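Local coordinates for protein xylan esterase 1 (Thermoanaerobacterium sp. 'JW/SL YS485', PDB 3FCY) that probably removes acetyl groups from xylan and related esters, as a calcium-binding carbohydrate esterase of family CE7 with an alpha/beta hydrolase fold, at residues 190-195 against 221-226; 99-104 against 194-199; 294-297 against 302-305; 308-313 against 317-322; 143-148 against 161-166. All blocks are in the same frame, centred on the assembly; numbering follows the deposited sequence.

Interaction 1: residues 190-195 against 221-226; sequences IVMNMP and EPRVRK
Met-192, at the end of helix 176-192, reaches across to Arg-223 and Val-224 in the turn that follows helix 209-220. At CB the chain leaves beside the backbone N, CG lying anti to the carbonyl carbon (chi1 -67°), and from there it runs extended. CB and CG only span the distance to the turn; contact with it starts at the sulfur. SD lies over the centre of one face of the Arg-223 guanidinium, 3.5 Å from CZ. Beyond it, the methyl CE pushes in beside the backbone of the turn. Met-192 CE stands 3.4 Å from Arg-223 CB and 3.5 Å from Val-224 N, while the CG2 branch of Val-224 and CG of Glu-221 flank it more loosely.

The flat group under the sulfur is held from its edge. Arg-223 grips Glu-221 side-on: NE reaches OE2 at 3.0 Å and NH2 reaches OE1 at 3.2 Å. Both oxygens lie near the guanidinium plane but are approached from well above the carboxylate plane, so the two planes are steeply turned. The anti lone pair of Glu-221 OE2 also accepts a bond from the backbone N of Arg-223, 3.0 Å away. A type I turn from Glu-221 to Val-224 brings acid and base together, and NH1 has a long, weak ion pair with Glu-199.

With its charge paired at the edge, the guanidinium can offer a face to a polarisable thioether. This is consistent with a contact made largely by dispersion, in which the salt bridge fixes the rotation of the surface on which the sulfur rests.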
# COMPACT_ATOMS: atom_id res chain seq x y z
N ILE A 190 -14.34 -27.18 34.96
CA ILE A 190 -15.61 -26.65 35.44
C ILE A 190 -16.73 -27.15 34.53
O ILE A 190 -17.79 -27.55 35.00
CB ILE A 190 -15.59 -25.09 35.43
CG1 ILE A 190 -14.67 -24.58 36.54
CG2 ILE A 190 -17.00 -24.55 35.60
CD1 ILE A 190 -14.50 -23.06 36.55
N VAL A 191 -16.48 -27.13 33.23
CA VAL A 191 -17.47 -27.59 32.26
C VAL A 191 -17.76 -29.08 32.48
O VAL A 191 -18.91 -29.50 32.44
CB VAL A 191 -16.97 -27.38 30.82
CG1 VAL A 191 -17.87 -28.12 29.84
CG2 VAL A 191 -16.96 -25.88 30.50
N MET A 192 -16.70 -29.85 32.71
CA MET A 192 -16.84 -31.29 32.94
C MET A 192 -17.62 -31.60 34.23
O MET A 192 -18.11 -32.71 34.41
CB MET A 192 -15.46 -31.95 32.98
CG MET A 192 -14.73 -31.94 31.63
SD MET A 192 -13.02 -32.55 31.68
CE MET A 192 -12.61 -32.62 29.94
N ASN A 193 -17.74 -30.61 35.12
CA ASN A 193 -18.47 -30.80 36.37
C ASN A 193 -19.91 -30.30 36.28
O ASN A 193 -20.65 -30.39 37.26
CB ASN A 193 -17.78 -30.10 37.54
CG ASN A 193 -16.67 -30.93 38.15
OD1 ASN A 193 -16.80 -32.15 38.28
ND2 ASN A 193 -15.58 -30.28 38.54
N MET A 194 -20.30 -29.76 35.13
CA MET A 194 -21.67 -29.27 34.98
C MET A 194 -22.60 -30.48 35.00
O MET A 194 -22.27 -31.53 34.45
CB MET A 194 -21.83 -28.49 33.67
CG MET A 194 -20.94 -27.26 33.56
SD MET A 194 -21.11 -26.38 31.98
CE MET A 194 -20.67 -24.70 32.46
N PRO A 195 -23.77 -30.35 35.63
CA PRO A 195 -24.72 -31.46 35.70
C PRO A 195 -25.21 -32.04 34.37
O PRO A 195 -25.42 -33.24 34.27
CB PRO A 195 -25.86 -30.87 36.55
CG PRO A 195 -25.79 -29.40 36.25
CD PRO A 195 -24.31 -29.15 36.29
N GLU A 221 -5.55 -30.31 30.21
CA GLU A 221 -6.70 -31.05 30.72
C GLU A 221 -6.89 -32.21 29.75
O GLU A 221 -7.77 -32.17 28.89
CB GLU A 221 -7.96 -30.19 30.78
CG GLU A 221 -9.22 -30.97 31.15
CD GLU A 221 -9.02 -31.85 32.39
OE1 GLU A 221 -9.12 -31.34 33.52
OE2 GLU A 221 -8.74 -33.06 32.21
N PRO A 222 -6.06 -33.26 29.88
CA PRO A 222 -6.06 -34.47 29.05
C PRO A 222 -7.42 -35.16 28.90
O PRO A 222 -7.60 -35.99 28.00
CB PRO A 222 -5.04 -35.37 29.75
CG PRO A 222 -4.12 -34.40 30.41
CD PRO A 222 -5.08 -33.38 30.97
N ARG A 223 -8.37 -34.83 29.77
CA ARG A 223 -9.69 -35.44 29.69
C ARG A 223 -10.46 -34.95 28.46
O ARG A 223 -11.39 -35.61 28.00
CB ARG A 223 -10.51 -35.16 30.96
CG ARG A 223 -10.06 -35.97 32.18
CD ARG A 223 -10.98 -35.73 33.38
NE ARG A 223 -10.88 -34.36 33.89
CZ ARG A 223 -11.75 -33.80 34.72
NH1 ARG A 223 -12.80 -34.48 35.16
NH2 ARG A 223 -11.56 -32.55 35.13
N VAL A 224 -10.06 -33.79 27.92
CA VAL A 224 -10.72 -33.25 26.73
C VAL A 224 -10.64 -34.31 25.63
O VAL A 224 -9.57 -34.80 25.30
CB VAL A 224 -10.03 -31.96 26.26
CG1 VAL A 224 -10.54 -31.57 24.88
CG2 VAL A 224 -10.32 -30.84 27.26
N ARG A 225 -11.80 -34.64 25.07
CA ARG A 225 -11.93 -35.69 24.05
C ARG A 225 -11.70 -35.32 22.58
O ARG A 225 -11.17 -36.13 21.81
CB ARG A 225 -13.30 -36.35 24.21
CG ARG A 225 -13.45 -37.68 23.50
CD ARG A 225 -12.55 -38.74 24.11
NE ARG A 225 -12.71 -40.02 23.45
CZ ARG A 225 -12.35 -40.27 22.20
NH1 ARG A 225 -11.78 -39.32 21.46
NH2 ARG A 225 -12.57 -41.48 21.67
N LYS A 226 -12.12 -34.12 22.18
CA LYS A 226 -11.97 -33.66 20.79
C LYS A 226 -11.31 -32.28 20.73
O LYS A 226 -11.55 -31.42 21.58
CB LYS A 226 -13.32 -33.58 20.08
CG LYS A 226 -13.98 -34.92 19.77
CD LYS A 226 -13.16 -35.78 18.82
CE LYS A 226 -13.90 -37.06 18.48
NZ LYS A 226 -13.12 -38.01 17.67

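Interaction 2: residues 99-104 against 194-199; sequences YIKPKT and MPEVDE
A Met-aromatic contact ties Tyr-99, on strand 94-102 of the central sheet, to Met-194 in the turn after helix 176-192. The methyl CE of Met-194 sits over one face of the Tyr-99 ring, 3.5 Å from its centroid and 17° off the normal, displaced toward CE1 and CZ. SD is oblique to the same ring, 4.2 Å from the centroid. At the ring's edge, Tyr-99 OH donates a short hydrogen bond of 2.6 Å to Glu-196 OE2, which it meets on the syn side, 23° out of the carboxylate plane. Met-194 to Val-197 form a type I beta turn, which leads the chain out of the helix into the short strand 197-198, ahead of strand 202-207 of the alpha/beta hydrolase sheet, so the turn is pinned to a strand that comes much earlier in sequence. The carboxylate arrives through a sharp bend: Glu-196 CG lies between its backbone N and carbonyl carbon (chi1 84°), and the chain folds again at chi2. Thr-136 OG1 on strand 136-140 gives OE2 a second partner. The extended Lys-101 crosses the Glu-196 side chain at a slant, its methylenes against the carboxylate, CG standing 3.6 Å from Glu-196 OE2. Its NZ remains 4.0 Å from Glu-196 OE1, beyond salt-bridge range but probably still favourable.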
# COMPACT_ATOMS: atom_id res chain seq x y z
N TYR A 99 -22.21 -19.04 28.30
CA TYR A 99 -22.59 -20.41 28.62
C TYR A 99 -24.03 -20.65 28.17
O TYR A 99 -24.96 -20.04 28.69
CB TYR A 99 -22.43 -20.64 30.13
CG TYR A 99 -23.05 -21.91 30.70
CD1 TYR A 99 -22.96 -23.13 30.02
CD2 TYR A 99 -23.66 -21.91 31.95
CE1 TYR A 99 -23.47 -24.31 30.58
CE2 TYR A 99 -24.16 -23.07 32.52
CZ TYR A 99 -24.07 -24.27 31.83
OH TYR A 99 -24.56 -25.42 32.42
N ILE A 100 -24.18 -21.51 27.17
CA ILE A 100 -25.50 -21.83 26.63
C ILE A 100 -25.81 -23.30 26.90
O ILE A 100 -25.06 -24.20 26.51
CB ILE A 100 -25.55 -21.58 25.11
CG1 ILE A 100 -25.01 -20.18 24.79
CG2 ILE A 100 -26.99 -21.71 24.62
CD1 ILE A 100 -24.86 -19.90 23.31
N LYS A 101 -26.93 -23.53 27.57
CA LYS A 101 -27.35 -24.87 27.94
C LYS A 101 -28.67 -25.21 27.27
O LYS A 101 -29.67 -24.50 27.44
CB LYS A 101 -27.50 -24.94 29.46
CG LYS A 101 -27.92 -26.29 30.01
CD LYS A 101 -28.16 -26.19 31.51
CE LYS A 101 -28.66 -27.51 32.07
NZ LYS A 101 -28.95 -27.39 33.53
N PRO A 102 -28.70 -26.29 26.47
CA PRO A 102 -29.94 -26.68 25.79
C PRO A 102 -30.98 -27.17 26.79
O PRO A 102 -30.64 -27.78 27.81
CB PRO A 102 -29.48 -27.79 24.85
CG PRO A 102 -28.37 -28.44 25.62
CD PRO A 102 -27.62 -27.26 26.19
N LYS A 103 -32.25 -26.89 26.51
CA LYS A 103 -33.33 -27.33 27.39
C LYS A 103 -33.71 -28.76 27.04
O LYS A 103 -34.79 -29.02 26.50
CB LYS A 103 -34.55 -26.43 27.25
CG LYS A 103 -34.45 -25.08 27.96
CD LYS A 103 -35.79 -24.35 27.85
CE LYS A 103 -35.79 -23.03 28.59
NZ LYS A 103 -37.12 -22.37 28.47
N THR A 104 -32.82 -29.70 27.33
CA THR A 104 -33.05 -31.11 27.06
C THR A 104 -32.74 -31.88 28.34
O THR A 104 -32.04 -31.37 29.21
CB THR A 104 -32.15 -31.63 25.93
OG1 THR A 104 -30.77 -31.50 26.32
CG2 THR A 104 -32.39 -30.85 24.66
N MET A 194 -20.30 -29.76 35.13
CA MET A 194 -21.67 -29.27 34.98
C MET A 194 -22.60 -30.48 35.00
O MET A 194 -22.27 -31.53 34.45
CB MET A 194 -21.83 -28.49 33.67
CG MET A 194 -20.94 -27.26 33.56
SD MET A 194 -21.11 -26.38 31.98
CE MET A 194 -20.67 -24.70 32.46
N PRO A 195 -23.77 -30.35 35.63
CA PRO A 195 -24.72 -31.46 35.70
C PRO A 195 -25.21 -32.04 34.37
O PRO A 195 -25.42 -33.24 34.27
CB PRO A 195 -25.86 -30.87 36.55
CG PRO A 195 -25.79 -29.40 36.25
CD PRO A 195 -24.31 -29.15 36.29
N GLU A 196 -25.39 -31.19 33.35
CA GLU A 196 -25.86 -31.66 32.05
C GLU A 196 -24.74 -32.11 31.12
O GLU A 196 -24.99 -32.56 29.99
CB GLU A 196 -26.68 -30.56 31.34
CG GLU A 196 -25.84 -29.53 30.56
CD GLU A 196 -25.20 -28.47 31.45
OE1 GLU A 196 -25.23 -28.62 32.69
OE2 GLU A 196 -24.65 -27.48 30.90
N VAL A 197 -23.50 -32.02 31.59
CA VAL A 197 -22.36 -32.39 30.76
C VAL A 197 -21.71 -33.74 31.09
O VAL A 197 -21.37 -34.01 32.25
CB VAL A 197 -21.26 -31.31 30.84
CG1 VAL A 197 -20.04 -31.75 30.05
CG2 VAL A 197 -21.79 -29.98 30.32
N ASP A 198 -21.55 -34.57 30.07
CA ASP A 198 -20.89 -35.87 30.22
C ASP A 198 -19.41 -35.51 30.15
O ASP A 198 -18.91 -35.11 29.09
CB ASP A 198 -21.25 -36.81 29.08
CG ASP A 198 -20.63 -38.19 29.23
OD1 ASP A 198 -19.45 -38.27 29.64
OD2 ASP A 198 -21.31 -39.19 28.92
N GLU A 199 -18.70 -35.65 31.26
CA GLU A 199 -17.29 -35.30 31.32
C GLU A 199 -16.37 -35.99 30.32
O GLU A 199 -15.23 -35.56 30.11
CB GLU A 199 -16.74 -35.51 32.73
CG GLU A 199 -16.38 -36.94 33.07
CD GLU A 199 -15.71 -37.04 34.43
OE1 GLU A 199 -16.42 -36.88 35.45
OE2 GLU A 199 -14.48 -37.28 34.48

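Interaction 3: residues 294-297 against 302-305; sequences VGLM and PPST
The carbonyl oxygen of Pro-302, on the peptide group that leads into the Pro-303 ring packed on Val-294 and Leu-296, is gripped twice by Thr-305. The hydroxyl OG1 of Thr-305 donates to Pro-302 O at 2.6 Å, in the carbonyl plane and on a lone pair, with a C=O...O angle of 140°. The backbone N of Thr-305 adds a weak bond to the same oxygen. The hydroxyl gets there because OG1 lies between the backbone N and the carbonyl carbon (chi1 64°), turned back toward the start of the helix. Pro-302 occupies the N-cap position, so these bonds tie down the first turn of helix 303-310.

The contact itself is mostly apolar and rests on one ring. Pro-303 CG stands 3.6 Å from the carbonyl oxygen of Gly-295 and 3.9 Å from Leu-296 CA. Next along the ring, CB is shared by two branches from segment 294-297, one on the strand and one just past its end: Val-294 CG2 at 4.1 Å, crossing nearly at a right angle, and Leu-296 CD2 at 4.2 Å. Although the CB of Leu-296 points away, CD2 swings back to the proline.

Asp-298, predicted to belong to the charge relay, lies in the loop between the two segments, so the packing closes the base of that loop. Strand 289-295 thus meets the first turn of helix 303-310 at the start of a beta-alpha-beta unit; Leu-37 of helix 34-37 touches both Leu-296 and Pro-303, and Val-321 of strand 317-322 flanks Val-294 and Leu-296.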
# COMPACT_ATOMS: atom_id res chain seq x y z
N VAL A 294 -4.75 -25.75 7.86
CA VAL A 294 -3.67 -24.81 7.63
C VAL A 294 -3.75 -24.22 6.22
O VAL A 294 -3.97 -24.93 5.24
CB VAL A 294 -2.29 -25.51 7.82
CG1 VAL A 294 -2.19 -26.72 6.91
CG2 VAL A 294 -1.15 -24.53 7.55
N GLY A 295 -3.59 -22.90 6.14
CA GLY A 295 -3.62 -22.23 4.85
C GLY A 295 -2.18 -22.02 4.42
O GLY A 295 -1.40 -21.43 5.16
N LEU A 296 -1.83 -22.49 3.23
CA LEU A 296 -0.45 -22.36 2.76
C LEU A 296 -0.05 -20.94 2.36
O LEU A 296 1.12 -20.68 2.07
CB LEU A 296 -0.19 -23.34 1.61
CG LEU A 296 -0.34 -24.83 1.95
CD1 LEU A 296 0.21 -25.65 0.79
CD2 LEU A 296 0.40 -25.17 3.23
N MET A 297 -1.00 -20.02 2.36
CA MET A 297 -0.72 -18.63 2.02
C MET A 297 -0.73 -17.79 3.30
O MET A 297 -0.60 -16.56 3.25
CB MET A 297 -1.78 -18.08 1.06
CG MET A 297 -1.82 -18.77 -0.31
SD MET A 297 -0.23 -18.72 -1.15
CE MET A 297 -0.25 -17.04 -1.81
N PRO A 302 2.65 -18.75 10.00
CA PRO A 302 3.41 -19.53 9.02
C PRO A 302 3.06 -21.01 9.06
O PRO A 302 3.01 -21.62 10.12
CB PRO A 302 4.86 -19.28 9.44
CG PRO A 302 4.80 -17.87 9.95
CD PRO A 302 3.54 -17.87 10.78
N PRO A 303 2.81 -21.61 7.88
CA PRO A 303 2.45 -23.03 7.77
C PRO A 303 3.39 -23.92 8.58
O PRO A 303 2.95 -24.87 9.23
CB PRO A 303 2.55 -23.29 6.28
CG PRO A 303 2.13 -21.98 5.68
CD PRO A 303 2.89 -20.98 6.54
N SER A 304 4.68 -23.60 8.55
CA SER A 304 5.67 -24.39 9.27
C SER A 304 5.44 -24.40 10.78
O SER A 304 5.66 -25.42 11.44
CB SER A 304 7.09 -23.89 8.96
OG SER A 304 7.25 -22.52 9.28
N THR A 305 4.98 -23.28 11.34
CA THR A 305 4.73 -23.23 12.78
C THR A 305 3.48 -24.05 13.12
O THR A 305 3.36 -24.60 14.21
CB THR A 305 4.52 -21.78 13.28
OG1 THR A 305 3.35 -21.22 12.68
CG2 THR A 305 5.73 -20.93 12.94

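Interaction 4: residues 308-313 against 317-322; sequences AAYNNI and KDIKVY
Lys-317 NZ is held by three oxygens where helix 303-310 ends: it donates to Tyr-310 O and to Ile-313 O, both at 2.8 Å, and to a water at 2.6 Å. Ile-313 O is met in its carbonyl plane, on a lone pair. Tyr-310 O is met 25° out of plane and also accepts the backbone N of Ile-313 at 3.2 Å, which comes from the opposite face; two donors therefore satisfy it. The water in turn donates a hydrogen bond to Asn-311 OD1, while Asn-311 ND2 bonds to Tyr-40 O. Asn-312 ND2 turns back to Ala-308 O and bonds to Thr-41 O too.

The ammonium gets there by an extended chain over the Tyr-310 ring. NZ makes a cation-pi contact with the ring, and CD lies over the same face. On the opposite face sits Ile-319 CB, 3.8 Å from the centroid of the Tyr-310 ring, so the ring is sandwiched between two residues of one strand, with Asp-318 N at its edge.

A lysine satisfying carbonyls at and just beyond a helix C-terminus, probably aided by the helix dipole, here joins the helix of a beta-alpha-beta crossover to its second strand, 317-322, one of the two outermost strands of the hydrolase sheet within the chain.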
# COMPACT_ATOMS: atom_id res chain seq x y z
N ALA A 308 4.48 -27.71 12.98
CA ALA A 308 5.33 -28.03 14.12
C ALA A 308 4.45 -28.49 15.29
O ALA A 308 4.76 -29.46 15.98
CB ALA A 308 6.15 -26.81 14.53
N ALA A 309 3.34 -27.79 15.50
CA ALA A 309 2.43 -28.15 16.58
C ALA A 309 1.77 -29.48 16.23
O ALA A 309 1.70 -30.39 17.05
CB ALA A 309 1.36 -27.08 16.76
N TYR A 310 1.29 -29.59 14.99
CA TYR A 310 0.64 -30.81 14.52
C TYR A 310 1.56 -32.03 14.65
O TYR A 310 1.13 -33.09 15.11
CB TYR A 310 0.24 -30.65 13.05
CG TYR A 310 -0.40 -31.87 12.45
CD1 TYR A 310 -1.71 -32.22 12.77
CD2 TYR A 310 0.30 -32.70 11.57
CE1 TYR A 310 -2.31 -33.36 12.23
CE2 TYR A 310 -0.28 -33.84 11.03
CZ TYR A 310 -1.59 -34.17 11.36
OH TYR A 310 -2.17 -35.29 10.82
N ASN A 311 2.81 -31.89 14.25
CA ASN A 311 3.76 -33.00 14.31
C ASN A 311 4.25 -33.39 15.69
O ASN A 311 4.97 -34.37 15.84
CB ASN A 311 4.95 -32.73 13.38
CG ASN A 311 4.56 -32.81 11.91
OD1 ASN A 311 3.75 -33.66 11.52
ND2 ASN A 311 5.15 -31.95 11.09
N ASN A 312 3.84 -32.63 16.71
CA ASN A 312 4.24 -32.95 18.08
C ASN A 312 3.10 -33.65 18.82
O ASN A 312 3.25 -34.07 19.97
CB ASN A 312 4.67 -31.69 18.82
CG ASN A 312 6.12 -31.34 18.57
OD1 ASN A 312 7.02 -32.08 18.95
ND2 ASN A 312 6.35 -30.21 17.92
N ILE A 313 1.96 -33.78 18.13
CA ILE A 313 0.78 -34.43 18.68
C ILE A 313 0.92 -35.94 18.49
O ILE A 313 1.27 -36.41 17.41
CB ILE A 313 -0.50 -33.93 17.98
CG1 ILE A 313 -0.73 -32.45 18.32
CG2 ILE A 313 -1.70 -34.77 18.39
CD1 ILE A 313 -1.92 -31.83 17.62
N LYS A 317 -4.89 -37.89 15.01
CA LYS A 317 -4.92 -36.56 14.41
C LYS A 317 -5.01 -36.54 12.89
O LYS A 317 -4.69 -37.53 12.21
CB LYS A 317 -3.67 -35.79 14.83
CG LYS A 317 -2.40 -36.40 14.23
CD LYS A 317 -1.13 -35.78 14.80
CE LYS A 317 0.09 -36.36 14.11
NZ LYS A 317 1.36 -35.81 14.66
N ASP A 318 -5.43 -35.40 12.36
CA ASP A 318 -5.55 -35.17 10.92
C ASP A 318 -5.46 -33.67 10.67
O ASP A 318 -5.87 -32.86 11.52
CB ASP A 318 -6.89 -35.71 10.40
CG ASP A 318 -6.95 -37.24 10.40
OD1 ASP A 318 -6.21 -37.85 9.60
OD2 ASP A 318 -7.73 -37.82 11.19
N ILE A 319 -4.91 -33.29 9.52
CA ILE A 319 -4.79 -31.88 9.18
C ILE A 319 -5.25 -31.63 7.75
O ILE A 319 -4.89 -32.35 6.81
CB ILE A 319 -3.32 -31.39 9.38
CG1 ILE A 319 -3.26 -29.86 9.31
CG2 ILE A 319 -2.40 -32.00 8.34
CD1 ILE A 319 -1.93 -29.28 9.73
N LYS A 320 -6.10 -30.61 7.58
CA LYS A 320 -6.63 -30.25 6.28
C LYS A 320 -5.82 -29.08 5.73
O LYS A 320 -5.69 -28.04 6.38
CB LYS A 320 -8.11 -29.86 6.40
CG LYS A 320 -8.96 -30.96 7.02
CD LYS A 320 -8.86 -32.25 6.22
CE LYS A 320 -9.42 -33.43 6.99
NZ LYS A 320 -9.26 -34.72 6.25
N VAL A 321 -5.28 -29.27 4.52
CA VAL A 321 -4.45 -28.25 3.87
C VAL A 321 -5.22 -27.47 2.81
O VAL A 321 -5.85 -28.06 1.93
CB VAL A 321 -3.22 -28.91 3.21
CG1 VAL A 321 -2.33 -27.85 2.57
CG2 VAL A 321 -2.44 -29.71 4.25
N TYR A 322 -5.14 -26.15 2.90
CA TYR A 322 -5.82 -25.26 1.95
C TYR A 322 -4.75 -24.38 1.28
O TYR A 322 -4.40 -23.31 1.78
CB TYR A 322 -6.84 -24.40 2.70
CG TYR A 322 -7.98 -25.21 3.26
CD1 TYR A 322 -9.19 -25.33 2.57
CD2 TYR A 322 -7.83 -25.92 4.46
CE1 TYR A 322 -10.22 -26.13 3.06
CE2 TYR A 322 -8.86 -26.72 4.95
CZ TYR A 322 -10.05 -26.82 4.24
OH TYR A 322 -11.07 -27.61 4.71
O HOH W 1 3.24 -36.30 12.91

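Interaction 5: residues 143-148 against 161-166; sequences RGQGGQ and NGHIIR
His-163 plugs into the loop 143-148, which follows strand 136-140 of the alpha/beta hydrolase fold and runs beside the predicted substrate-binding residue Tyr-117. The tight part lies round one corner of the imidazole. His-163 CE1 faces the bend at Gly-144, whose positive phi (56°) turns the chain there and whose O stands 3.7 Å from that carbon. Gln-145 crosses obliquely, its CG 3.5 Å from His-163 CE1. The end of its amide, probably turned over in the model, lies beside His-163 ND1.

Away from that corner the two loops part. The long side chain of Arg-143 leads off to a salt bridge with Asp-183, and Arg-166 makes no contact with the other loop, its guanidinium lying instead under His-163 CD2. This looser side is met by protein: His-163 NE2 bonds to Thr-159 OG1 of a neighbouring subunit, and Arg-166 NH2 to Thr-159 O of that subunit. Behind the ring, the backbone N of His-163 is hydrogen-bonded to Tyr-117 OH, which places the histidine between a subunit interface and that predicted substrate-binding residue. The closest approach across the two loops is from Arg-143 O to His-163 CE1, 3.1 Å.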
# COMPACT_ATOMS: atom_id res chain seq x y z
N ARG A 143 -8.21 -13.09 29.24
CA ARG A 143 -7.91 -11.99 30.16
C ARG A 143 -7.43 -10.75 29.43
O ARG A 143 -6.59 -10.83 28.54
CB ARG A 143 -6.82 -12.40 31.15
CG ARG A 143 -7.15 -13.58 32.03
CD ARG A 143 -6.01 -13.87 33.00
NE ARG A 143 -6.33 -14.99 33.87
CZ ARG A 143 -5.79 -15.19 35.07
NH1 ARG A 143 -4.89 -14.34 35.54
NH2 ARG A 143 -6.16 -16.24 35.79
N GLY A 144 -7.98 -9.60 29.82
CA GLY A 144 -7.57 -8.33 29.24
C GLY A 144 -7.65 -8.09 27.74
O GLY A 144 -6.99 -7.17 27.25
N GLN A 145 -8.41 -8.89 27.01
CA GLN A 145 -8.51 -8.66 25.58
C GLN A 145 -9.83 -7.95 25.23
O GLN A 145 -10.19 -6.97 25.89
CB GLN A 145 -8.31 -9.97 24.80
CG GLN A 145 -6.91 -10.55 25.04
CD GLN A 145 -6.46 -11.58 24.01
OE1 GLN A 145 -7.19 -11.91 23.08
NE2 GLN A 145 -5.23 -12.07 24.18
N GLY A 146 -10.56 -8.43 24.23
CA GLY A 146 -11.79 -7.75 23.85
C GLY A 146 -13.06 -8.08 24.63
O GLY A 146 -14.11 -7.50 24.35
N GLY A 147 -12.97 -8.98 25.60
CA GLY A 147 -14.15 -9.37 26.35
C GLY A 147 -14.27 -8.84 27.77
O GLY A 147 -13.85 -7.72 28.06
N GLN A 148 -14.83 -9.66 28.65
CA GLN A 148 -15.03 -9.27 30.04
C GLN A 148 -14.18 -10.02 31.06
O GLN A 148 -14.52 -10.08 32.24
CB GLN A 148 -16.50 -9.41 30.41
CG GLN A 148 -17.40 -8.41 29.71
CD GLN A 148 -17.02 -6.98 30.02
OE1 GLN A 148 -16.99 -6.57 31.19
NE2 GLN A 148 -16.72 -6.20 28.98
N ASN A 161 1.89 -3.16 24.50
CA ASN A 161 1.42 -3.97 23.38
C ASN A 161 1.82 -5.44 23.42
O ASN A 161 3.00 -5.77 23.53
CB ASN A 161 1.93 -3.38 22.05
CG ASN A 161 1.24 -2.08 21.68
OD1 ASN A 161 0.03 -2.05 21.44
ND2 ASN A 161 2.01 -1.00 21.62
N GLY A 162 0.82 -6.31 23.30
CA GLY A 162 1.08 -7.74 23.26
C GLY A 162 1.04 -8.53 24.55
O GLY A 162 1.64 -8.14 25.56
N HIS A 163 0.35 -9.66 24.51
CA HIS A 163 0.24 -10.54 25.67
C HIS A 163 1.30 -11.65 25.65
O HIS A 163 1.58 -12.26 26.67
CB HIS A 163 -1.16 -11.15 25.74
CG HIS A 163 -2.18 -10.25 26.36
ND1 HIS A 163 -3.52 -10.55 26.38
CD2 HIS A 163 -2.05 -9.06 27.00
CE1 HIS A 163 -4.18 -9.60 27.02
NE2 HIS A 163 -3.31 -8.68 27.41
N ILE A 164 1.88 -11.90 24.48
CA ILE A 164 2.91 -12.93 24.36
C ILE A 164 4.15 -12.55 25.18
O ILE A 164 4.72 -13.40 25.87
CB ILE A 164 3.34 -13.14 22.90
CG1 ILE A 164 2.17 -13.67 22.08
CG2 ILE A 164 4.53 -14.10 22.83
CD1 ILE A 164 2.49 -13.89 20.61
N ILE A 165 4.56 -11.29 25.09
CA ILE A 165 5.73 -10.82 25.82
C ILE A 165 5.35 -10.23 27.18
O ILE A 165 6.22 -9.73 27.90
CB ILE A 165 6.52 -9.74 25.03
CG1 ILE A 165 5.63 -8.52 24.78
CG2 ILE A 165 7.01 -10.32 23.71
CD1 ILE A 165 6.39 -7.33 24.20
N ARG A 166 4.07 -10.27 27.53
CA ARG A 166 3.61 -9.74 28.80
C ARG A 166 4.14 -10.61 29.95
O ARG A 166 3.79 -11.79 30.06
CB ARG A 166 2.07 -9.70 28.83
CG ARG A 166 1.47 -8.93 30.02
CD ARG A 166 1.90 -7.46 30.03
NE ARG A 166 1.55 -6.77 28.79
CZ ARG A 166 0.35 -6.28 28.50
NH1 ARG A 166 -0.65 -6.38 29.36
NH2 ARG A 166 0.14 -5.71 27.31

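In the fold
In chain order, interaction 5 is nested within the long stretch of chain closed by interaction 2; interaction 1, interaction 3 and interaction 4 then follow. Interactions 1 and 2 touch, their centres 11 Å apart: helix 176-192 leads into strand 197-198, the two interactions share Met-194 and Pro-195, and Arg-223 meets Glu-199. Interactions 3 and 4 also touch, with centres 10 Å apart, at opposite ends of helix 303-310 and on adjacent strands of the mixed sheet. Interactions 2 and 3 lie about 36 Å apart, centre to centre, and both reach this sheet. Interaction 5 stands apart, its centre 24 Å or more from the others, where a neighbouring subunit packs near the predicted substrate site.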